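Local coordinates for putative phosphohistidine phosphatase SixA (Agrobacterium tumefaciens, PDB 2RFL), which probably removes phosphate from phosphohistidine or related phosphorylated substrates, at residues 54-67 against 81-93. Sequence-based numbering, arbitrary orientation. Where two conformers were deposited one is given.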
loop_
_atom_site.group_PDB
_atom_site.type_symbol
_atom_site.label_atom_id
_atom_site.label_comp_id
_atom_site.label_asym_id
_atom_site.label_seq_id
_atom_site.Cartn_x
_atom_site.Cartn_y
_atom_site.Cartn_z
ATOM N N ARG A 54 -6.320 9.652 -4.925
ATOM C CA ARG A 54 -5.342 9.624 -6.019
ATOM C C ARG A 54 -3.941 10.054 -5.541
ATOM O O ARG A 54 -3.774 11.163 -5.039
ATOM C CB ARG A 54 -5.811 10.514 -7.187
ATOM C CG ARG A 54 -4.954 10.455 -8.451
ATOM C CD ARG A 54 -5.188 11.620 -9.396
ATOM N NE ARG A 54 -3.907 12.164 -9.874
ATOM C CZ ARG A 54 -3.257 11.795 -10.993
ATOM N NH1 ARG A 54 -2.086 12.353 -11.295
ATOM N NH2 ARG A 54 -3.744 10.866 -11.808
ATOM N N PRO A 55 -2.936 9.161 -5.679
ATOM C CA PRO A 55 -1.580 9.525 -5.311
ATOM C C PRO A 55 -0.806 10.071 -6.483
ATOM O O PRO A 55 -1.017 9.656 -7.609
ATOM C CB PRO A 55 -0.979 8.192 -4.825
ATOM C CG PRO A 55 -1.970 7.106 -5.299
ATOM C CD PRO A 55 -2.996 7.765 -6.134
ATOM N N ASP A 56 0.075 11.024 -6.203
ATOM C CA ASP A 56 0.994 11.594 -7.205
ATOM C C ASP A 56 2.024 10.569 -7.660
ATOM O O ASP A 56 2.273 10.426 -8.832
ATOM C CB ASP A 56 1.701 12.802 -6.610
ATOM C CG ASP A 56 0.741 13.771 -5.976
ATOM O OD1 ASP A 56 -0.453 13.799 -6.358
ATOM O OD2 ASP A 56 1.172 14.520 -5.102
ATOM N N LEU A 57 2.601 9.863 -6.688
ATOM C CA LEU A 57 3.605 8.814 -6.910
ATOM C C LEU A 57 3.239 7.440 -6.269
ATOM O O LEU A 57 2.853 7.376 -5.099
ATOM C CB LEU A 57 4.970 9.308 -6.404
ATOM C CG LEU A 57 6.084 8.255 -6.314
ATOM C CD1 LEU A 57 6.690 7.824 -7.648
ATOM C CD2 LEU A 57 7.138 8.763 -5.353
ATOM N N ILE A 58 3.361 6.378 -7.057
ATOM C CA ILE A 58 3.216 4.995 -6.588
ATOM C C ILE A 58 4.548 4.256 -6.579
ATOM O O ILE A 58 5.141 4.079 -7.645
ATOM C CB ILE A 58 2.260 4.145 -7.483
ATOM C CG1 ILE A 58 0.849 4.726 -7.491
ATOM C CG2 ILE A 58 2.217 2.685 -7.009
ATOM C CD1 ILE A 58 0.024 4.296 -8.671
ATOM N N LEU A 59 4.991 3.802 -5.388
ATOM C CA LEU A 59 6.185 2.938 -5.236
ATOM C C LEU A 59 5.781 1.498 -4.942
ATOM O O LEU A 59 5.080 1.211 -3.984
ATOM C CB LEU A 59 7.101 3.446 -4.133
ATOM C CG LEU A 59 7.616 4.880 -4.193
ATOM C CD1 LEU A 59 8.482 5.306 -3.000
ATOM C CD2 LEU A 59 8.310 5.056 -5.543
ATOM N N SER A 60 6.196 0.582 -5.797
ATOM C CA SER A 60 5.720 -0.808 -5.716
ATOM C C SER A 60 6.869 -1.781 -5.801
ATOM O O SER A 60 7.842 -1.506 -6.477
ATOM C CB SER A 60 4.762 -1.115 -6.871
ATOM O OG SER A 60 4.363 -2.496 -6.929
ATOM N N SER A 61 6.727 -2.922 -5.122
ATOM C CA SER A 61 7.505 -4.119 -5.400
ATOM C C SER A 61 7.467 -4.437 -6.910
ATOM O O SER A 61 6.487 -4.141 -7.637
ATOM C CB SER A 61 6.964 -5.318 -4.574
ATOM O OG SER A 61 7.628 -6.576 -4.789
ATOM N N THR A 62 8.538 -5.056 -7.371
ATOM C CA THR A 62 8.588 -5.543 -8.693
ATOM C C THR A 62 7.889 -6.893 -8.760
ATOM O O THR A 62 7.655 -7.373 -9.862
ATOM C CB THR A 62 10.050 -5.670 -9.146
ATOM O OG1 THR A 62 10.807 -6.235 -8.075
ATOM C CG2 THR A 62 10.603 -4.318 -9.465
ATOM N N ALA A 63 7.562 -7.511 -7.597
ATOM C CA ALA A 63 7.008 -8.892 -7.614
ATOM C C ALA A 63 5.711 -8.908 -8.405
ATOM O O ALA A 63 4.854 -8.081 -8.184
ATOM C CB ALA A 63 6.797 -9.447 -6.221
ATOM N N ALA A 64 5.575 -9.836 -9.340
ATOM C CA ALA A 64 4.395 -9.842 -10.173
ATOM C C ALA A 64 3.108 -9.465 -9.375
ATOM O O ALA A 64 2.407 -8.529 -9.773
ATOM C CB ALA A 64 4.262 -11.111 -10.844
ATOM N N ARG A 65 2.829 -10.135 -8.247
ATOM C CA ARG A 65 1.607 -9.873 -7.483
ATOM C C ARG A 65 1.461 -8.409 -7.055
ATOM O O ARG A 65 0.373 -7.970 -6.695
ATOM C CB ARG A 65 1.466 -10.804 -6.264
ATOM C CG ARG A 65 2.324 -10.449 -5.015
ATOM C CD ARG A 65 2.169 -11.586 -3.918
ATOM N NE ARG A 65 3.287 -11.747 -2.956
ATOM C CZ ARG A 65 4.430 -12.404 -3.208
ATOM N NH1 ARG A 65 4.680 -12.978 -4.396
ATOM N NH2 ARG A 65 5.349 -12.495 -2.252
ATOM N N CYS A 66 2.544 -7.654 -7.085
ATOM C CA CYS A 66 2.473 -6.266 -6.657
ATOM C C CYS A 66 2.249 -5.487 -7.898
ATOM O O CYS A 66 1.461 -4.574 -7.922
ATOM C CB CYS A 66 3.759 -5.805 -5.962
ATOM S SG CYS A 66 3.750 -6.116 -4.184
ATOM N N ARG A 67 2.936 -5.900 -8.940
ATOM C CA ARG A 67 2.824 -5.322 -10.240
ATOM C C ARG A 67 1.358 -5.300 -10.749
ATOM O O ARG A 67 0.842 -4.250 -11.094
ATOM C CB ARG A 67 3.775 -6.076 -11.163
ATOM C CG ARG A 67 5.194 -5.613 -10.986
ATOM C CD ARG A 67 6.027 -6.156 -12.126
ATOM N NE ARG A 67 7.365 -5.584 -12.205
ATOM C CZ ARG A 67 7.685 -4.450 -12.848
ATOM N NH1 ARG A 67 6.766 -3.730 -13.459
ATOM N NH2 ARG A 67 8.942 -4.025 -12.882
ATOM N N ILE A 81 -0.800 8.592 -13.042
ATOM C CA ILE A 81 0.035 8.455 -11.859
ATOM C C ILE A 81 1.471 8.079 -12.173
ATOM O O ILE A 81 1.715 7.252 -12.991
ATOM C CB ILE A 81 -0.502 7.347 -10.973
ATOM C CG1 ILE A 81 -1.989 7.503 -10.741
ATOM C CG2 ILE A 81 0.225 7.322 -9.706
ATOM C CD1 ILE A 81 -2.482 6.756 -9.650
ATOM N N ASP A 82 2.408 8.677 -11.472
ATOM C CA ASP A 82 3.785 8.251 -11.459
ATOM C C ASP A 82 3.993 6.956 -10.767
ATOM O O ASP A 82 3.655 6.829 -9.647
ATOM C CB ASP A 82 4.609 9.247 -10.700
ATOM C CG ASP A 82 5.112 10.328 -11.541
ATOM O OD1 ASP A 82 6.065 10.106 -12.230
ATOM O OD2 ASP A 82 4.606 11.424 -11.523
ATOM N N ILE A 83 4.613 6.003 -11.424
ATOM C CA ILE A 83 4.877 4.729 -10.765
ATOM C C ILE A 83 6.314 4.228 -10.950
ATOM O O ILE A 83 6.877 4.236 -12.051
ATOM C CB ILE A 83 3.803 3.624 -11.046
ATOM C CG1 ILE A 83 4.265 2.597 -12.078
ATOM C CG2 ILE A 83 2.452 4.207 -11.418
ATOM C CD1 ILE A 83 3.966 2.963 -13.520
ATOM N N VAL A 84 6.908 3.814 -9.843
ATOM C CA VAL A 84 8.264 3.286 -9.865
ATOM C C VAL A 84 8.373 1.929 -9.178
ATOM O O VAL A 84 7.792 1.681 -8.104
ATOM C CB VAL A 84 9.228 4.237 -9.207
ATOM C CG1 VAL A 84 9.442 5.452 -10.094
ATOM C CG2 VAL A 84 8.641 4.593 -7.872
ATOM N N TYR A 85 9.161 1.080 -9.818
ATOM C CA TYR A 85 9.371 -0.269 -9.370
ATOM C C TYR A 85 10.748 -0.524 -8.750
ATOM O O TYR A 85 11.771 -0.181 -9.306
ATOM C CB TYR A 85 9.094 -1.200 -10.520
ATOM C CG TYR A 85 7.646 -1.179 -10.916
ATOM C CD1 TYR A 85 6.704 -1.853 -10.156
ATOM C CD2 TYR A 85 7.215 -0.454 -12.032
ATOM C CE1 TYR A 85 5.360 -1.847 -10.514
ATOM C CE2 TYR A 85 5.876 -0.444 -12.401
ATOM C CZ TYR A 85 4.961 -1.141 -11.633
ATOM O OH TYR A 85 3.644 -1.153 -11.971
ATOM N N ILE A 86 10.722 -1.148 -7.586
ATOM C CA ILE A 86 11.820 -1.190 -6.682
ATOM C C ILE A 86 11.886 -2.611 -6.190
ATOM O O ILE A 86 11.082 -3.003 -5.332
ATOM C CB ILE A 86 11.528 -0.234 -5.503
ATOM C CG1 ILE A 86 11.324 1.208 -6.028
ATOM C CG2 ILE A 86 12.596 -0.370 -4.375
ATOM C CD1 ILE A 86 11.227 2.245 -5.002
ATOM N N ASP A 87 12.828 -3.378 -6.749
ATOM C CA ASP A 87 13.018 -4.798 -6.417
ATOM C C ASP A 87 13.195 -5.006 -4.905
ATOM O O ASP A 87 12.673 -5.970 -4.337
ATOM C CB ASP A 87 14.239 -5.396 -7.159
ATOM C CG ASP A 87 13.944 -5.832 -8.627
ATOM O OD1 ASP A 87 13.034 -6.635 -8.922
ATOM O OD2 ASP A 87 14.706 -5.400 -9.507
ATOM N N GLU A 88 13.892 -4.069 -4.265
ATOM C CA GLU A 88 14.198 -4.117 -2.830
ATOM C C GLU A 88 12.978 -3.932 -1.881
ATOM O O GLU A 88 13.109 -3.962 -0.652
ATOM C CB GLU A 88 15.298 -3.102 -2.532
ATOM C CG GLU A 88 16.210 -3.476 -1.376
ATOM C CD GLU A 88 17.338 -4.396 -1.776
ATOM O OE1 GLU A 88 17.213 -5.080 -2.817
ATOM O OE2 GLU A 88 18.355 -4.449 -1.049
HETATM N N MSE A 89 11.804 -3.742 -2.474
HETATM C CA MSE A 89 10.554 -3.769 -1.726
HETATM C C MSE A 89 10.036 -5.195 -1.570
HETATM O O MSE A 89 9.144 -5.456 -0.762
HETATM C CB MSE A 89 9.499 -2.899 -2.415
HETATM C CG MSE A 89 9.558 -1.430 -2.027
HETATM SE SE MSE A 89 8.072 -0.400 -2.759
HETATM C CE MSE A 89 6.807 -0.607 -1.290
ATOM N N TYR A 90 10.601 -6.113 -2.347
ATOM C CA TYR A 90 10.338 -7.535 -2.168
ATOM C C TYR A 90 11.413 -8.192 -1.309
ATOM O O TYR A 90 12.607 -8.033 -1.564
ATOM C CB TYR A 90 10.247 -8.237 -3.525
ATOM C CG TYR A 90 10.107 -9.740 -3.429
ATOM C CD1 TYR A 90 8.892 -10.324 -3.099
ATOM C CD2 TYR A 90 11.191 -10.574 -3.669
ATOM C CE1 TYR A 90 8.759 -11.697 -3.010
ATOM C CE2 TYR A 90 11.068 -11.948 -3.582
ATOM C CZ TYR A 90 9.851 -12.504 -3.253
ATOM O OH TYR A 90 9.724 -13.871 -3.165
ATOM N N ASN A 91 10.981 -8.929 -0.292
ATOM C CA ASN A 91 11.896 -9.459 0.712
ATOM C C ASN A 91 12.845 -8.392 1.247
ATOM O O ASN A 91 14.064 -8.510 1.119
ATOM C CB ASN A 91 12.694 -10.635 0.145
ATOM C CG ASN A 91 12.892 -11.748 1.155
ATOM O OD1 ASN A 91 11.972 -12.515 1.438
ATOM N ND2 ASN A 91 14.097 -11.840 1.704
ATOM N N ALA A 92 12.278 -7.351 1.848
ATOM C CA ALA A 92 13.053 -6.181 2.245
ATOM C C ALA A 92 13.981 -6.503 3.411
ATOM O O ALA A 92 13.638 -7.292 4.291
ATOM C CB ALA A 92 12.126 -5.029 2.604
ATOM N N ARG A 93 15.172 -5.902 3.394
ATOM C CA ARG A 93 16.063 -5.920 4.539
ATOM C C ARG A 93 15.581 -5.141 5.733
ATOM O O ARG A 93 16.023 -5.346 6.829
ATOM C CB ARG A 93 17.555 -5.714 4.217
ATOM C CG ARG A 93 17.968 -5.001 2.963
ATOM C CD ARG A 93 19.371 -5.439 2.410
ATOM N NE ARG A 93 20.467 -5.666 3.389
ATOM C CZ ARG A 93 21.733 -6.012 3.100
ATOM N NH1 ARG A 93 22.120 -6.180 1.844
ATOM N NH2 ARG A 93 22.620 -6.188 4.065
HETATM O O HOH W 1 3.644 -4.075 -13.752
#
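Strands 57-60 and 82-85 run parallel, their axes 4.5 Å apart at closest and 18° from aligned. Five backbone hydrogen bonds join them, from Asp82 N to Asp56 O at one end to Ile86 N to Ser60 O at the other.

Where the chain has turned into the helix, Arg67 reaches back and lies flat on Tyr85 of strand 82-85. The guanidinium covers one face of the ring, with Arg67 CZ 3.9 Å from the ring centroid and the planes 23° apart. This is a cation-pi stack. The Arg67 chain is extended from CG to NE, which carries the charged group across the ring. Ser61 O meets the same ring at its edge, 3.4 Å from Tyr85 CD1. A water takes a hydrogen bond from Arg67 NH1 and a weak one links it to Tyr85 OH.

On this face of the sheet Ile58 CD1 also meets Ile83 CG2 at 3.7 Å and lies against both Ile81 CG2 and Ile81 CD1. Leu57, Leu59 and Val84 lie together on the other face, though the closeness of Leu59 to Val84 is doubtful. The selenium of Met89 rests by the backbone of Leu59 and Ser60, 3.6 Å from Leu59 O.

In one of its two conformers, Ser61 OG accepts from Ala63 N at 3.0 Å, an ST turn just before the helix. There it also bonds to His115 and touches Tyr90 CB. The edge of the Tyr90 ring faces Arg65 NH2, with the planes 80° apart. Arg65 forms a salt bridge with Asp28, and Tyr90 OH a hydrogen bond with the same carboxylate.

The two strands and helix 64-77 form a right-handed beta-alpha-beta crossover. Strand 82-85 is outermost in the sheet, and strand 57-60 is flanked on its other side by 109-114. Thr70 of helix 64-77 touches Ile58, Ser60 and Tyr85, while Leu100 of helix 98-102 packs on Leu59 and Met89.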